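Local coordinates for protein flavodoxin (Bacillus cereus, PDB 6FSG) that binds flavin mononucleotide and probably serves as a low-potential electron donor to a number of redox enzymes, at residues Ile104-Leu109 against Ala114-Glu119. Sequence-based numbering, arbitrary orientation. Where two conformers were deposited one is given.
With SO4 (sulfate ion), chain C.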
loop_
_atom_site.group_PDB
_atom_site.type_symbol
_atom_site.label_atom_id
_atom_site.label_comp_id
_atom_site.label_asym_id
_atom_site.label_seq_id
_atom_site.Cartn_x
_atom_site.Cartn_y
_atom_site.Cartn_z
ATOM N N ILE A 104 -8.742 -6.198 -0.060
ATOM C CA ILE A 104 -9.593 -5.483 -1.016
ATOM C C ILE A 104 -8.742 -4.710 -2.021
ATOM O O ILE A 104 -9.009 -4.721 -3.233
ATOM C CB ILE A 104 -10.564 -4.545 -0.264
ATOM C CG1 ILE A 104 -11.596 -5.359 0.528
ATOM C CG2 ILE A 104 -11.251 -3.573 -1.234
ATOM C CD1 ILE A 104 -12.339 -4.568 1.611
ATOM N N LEU A 105 -7.721 -3.999 -1.532
ATOM C CA LEU A 105 -6.872 -3.229 -2.438
ATOM C C LEU A 105 -6.056 -4.143 -3.350
ATOM O O LEU A 105 -5.884 -3.842 -4.539
ATOM C CB LEU A 105 -5.984 -2.262 -1.659
ATOM C CG LEU A 105 -6.749 -1.112 -0.996
ATOM C CD1 LEU A 105 -5.823 -0.248 -0.167
ATOM C CD2 LEU A 105 -7.501 -0.261 -2.013
ATOM N N ILE A 106 -5.564 -5.271 -2.824
ATOM C CA ILE A 106 -4.880 -6.243 -3.678
ATOM C C ILE A 106 -5.790 -6.683 -4.818
ATOM O O ILE A 106 -5.385 -6.725 -5.985
ATOM C CB ILE A 106 -4.350 -7.435 -2.854
ATOM C CG1 ILE A 106 -3.099 -7.015 -2.056
ATOM C CG2 ILE A 106 -4.063 -8.640 -3.774
ATOM C CD1 ILE A 106 -2.603 -8.081 -1.104
ATOM N N GLU A 107 -7.031 -7.050 -4.491
ATOM C CA GLU A 107 -7.968 -7.497 -5.518
ATOM C C GLU A 107 -8.134 -6.454 -6.618
ATOM O O GLU A 107 -8.171 -6.794 -7.808
ATOM C CB GLU A 107 -9.315 -7.820 -4.866
ATOM C CG GLU A 107 -10.440 -8.212 -5.799
ATOM C CD GLU A 107 -11.746 -8.345 -5.042
ATOM O OE1 GLU A 107 -12.381 -7.315 -4.726
ATOM O OE2 GLU A 107 -12.108 -9.484 -4.714
ATOM N N LYS A 108 -8.287 -5.182 -6.247
ATOM C CA LYS A 108 -8.512 -4.146 -7.256
ATOM C C LYS A 108 -7.283 -3.960 -8.143
ATOM O O LYS A 108 -7.405 -3.824 -9.365
ATOM C CB LYS A 108 -8.934 -2.840 -6.579
ATOM C CG LYS A 108 -9.387 -1.732 -7.545
ATOM C CD LYS A 108 -10.557 -2.144 -8.457
ATOM C CE LYS A 108 -11.815 -2.474 -7.655
ATOM N NZ LYS A 108 -12.958 -2.798 -8.548
ATOM N N LEU A 109 -6.089 -3.983 -7.552
ATOM C CA LEU A 109 -4.868 -3.924 -8.350
ATOM C C LEU A 109 -4.808 -5.070 -9.351
ATOM O O LEU A 109 -4.439 -4.865 -10.512
ATOM C CB LEU A 109 -3.638 -3.941 -7.444
ATOM C CG LEU A 109 -3.406 -2.682 -6.595
ATOM C CD1 LEU A 109 -2.497 -2.978 -5.417
ATOM C CD2 LEU A 109 -2.834 -1.560 -7.446
ATOM N N ALA A 114 -2.258 -5.037 -12.708
ATOM C CA ALA A 114 -0.968 -4.956 -12.048
ATOM C C ALA A 114 -0.470 -6.349 -11.689
ATOM O O ALA A 114 -1.253 -7.268 -11.423
ATOM C CB ALA A 114 -1.065 -4.117 -10.777
ATOM N N ALA A 115 0.849 -6.497 -11.668
ATOM C CA ALA A 115 1.484 -7.708 -11.158
ATOM C C ALA A 115 1.711 -7.494 -9.664
ATOM O O ALA A 115 2.582 -6.709 -9.272
ATOM C CB ALA A 115 2.806 -7.956 -11.876
ATOM N N VAL A 116 0.904 -8.142 -8.830
ATOM C CA VAL A 116 1.069 -8.041 -7.383
ATOM C C VAL A 116 2.174 -9.014 -7.001
ATOM O O VAL A 116 2.042 -10.227 -7.202
ATOM C CB VAL A 116 -0.248 -8.334 -6.653
ATOM C CG1 VAL A 116 -0.045 -8.382 -5.151
ATOM C CG2 VAL A 116 -1.295 -7.285 -7.046
ATOM N N VAL A 117 3.292 -8.477 -6.501
ATOM C CA VAL A 117 4.534 -9.242 -6.394
ATOM C C VAL A 117 4.847 -9.712 -4.981
ATOM O O VAL A 117 5.815 -10.471 -4.797
ATOM C CB VAL A 117 5.740 -8.472 -6.979
ATOM C CG1 VAL A 117 5.536 -8.230 -8.466
ATOM C CG2 VAL A 117 5.955 -7.157 -6.250
ATOM N N LEU A 118 4.071 -9.283 -3.988
ATOM C CA LEU A 118 4.233 -9.706 -2.608
ATOM C C LEU A 118 2.867 -10.055 -2.038
ATOM O O LEU A 118 1.845 -9.506 -2.463
ATOM C CB LEU A 118 4.841 -8.589 -1.735
ATOM C CG LEU A 118 6.191 -8.039 -2.183
ATOM C CD1 LEU A 118 6.600 -6.858 -1.323
ATOM C CD2 LEU A 118 7.292 -9.094 -2.174
ATOM N N GLU A 119 2.857 -10.956 -1.057
ATOM C CA GLU A 119 1.672 -11.131 -0.224
ATOM C C GLU A 119 1.392 -9.834 0.541
ATOM O O GLU A 119 2.285 -9.031 0.806
ATOM C CB GLU A 119 1.881 -12.310 0.735
ATOM C CG GLU A 119 2.145 -13.647 -0.010
ATOM C CD GLU A 119 2.234 -14.879 0.875
ATOM O OE1 GLU A 119 2.431 -14.737 2.088
ATOM O OE2 GLU A 119 2.130 -16.003 0.338
HETATM S S SO4 C . 6.386 -12.800 -0.279
HETATM O O1 SO4 C . 6.132 -14.010 0.497
HETATM O O2 SO4 C . 7.481 -12.017 0.291
HETATM O O3 SO4 C . 6.786 -13.163 -1.637
HETATM O O4 SO4 C . 5.163 -12.012 -0.332
#
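L109 meets V116 through its CB, which lies 4.1 Å from V116 CG2, and meets A114 at a CB to CB distance of 4.2 Å. With V116 CG1 anti to the backbone N (chi1 174°) and CG2 anti to the carbonyl carbon, the valine splits its two methyls between neighbouring turns of the helix: CG2 takes L109, while CG1 faces I106 CG2 at 4.3 Å. One polar bond joins the segments, from A114 N to L109 O, 3.1 Å long. It is bent, with 148° at the hydrogen, and the donor stands 29° from the carbonyl plane; A114 CB also sits 3.5 Å from L109 O. Next outward lies strand 84-91, where V87 touches I106 and L109, A85 touches L109 and A114, and backbone hydrogen bonds pair A115 and V117 with A85. Past V116, E119 N gives a 2.6 Å bond to O4 of a sulfate that was probably picked up from the crystallisation medium. This is the return from helix to strand in a right-handed beta-alpha-beta crossover of the flavodoxin fold. Apolar packing on the face of the sheet over strands 84-91 and 115-124 thus carries the contact, while the one backbone bond gives L109 O a partner just ahead of strand 115-124.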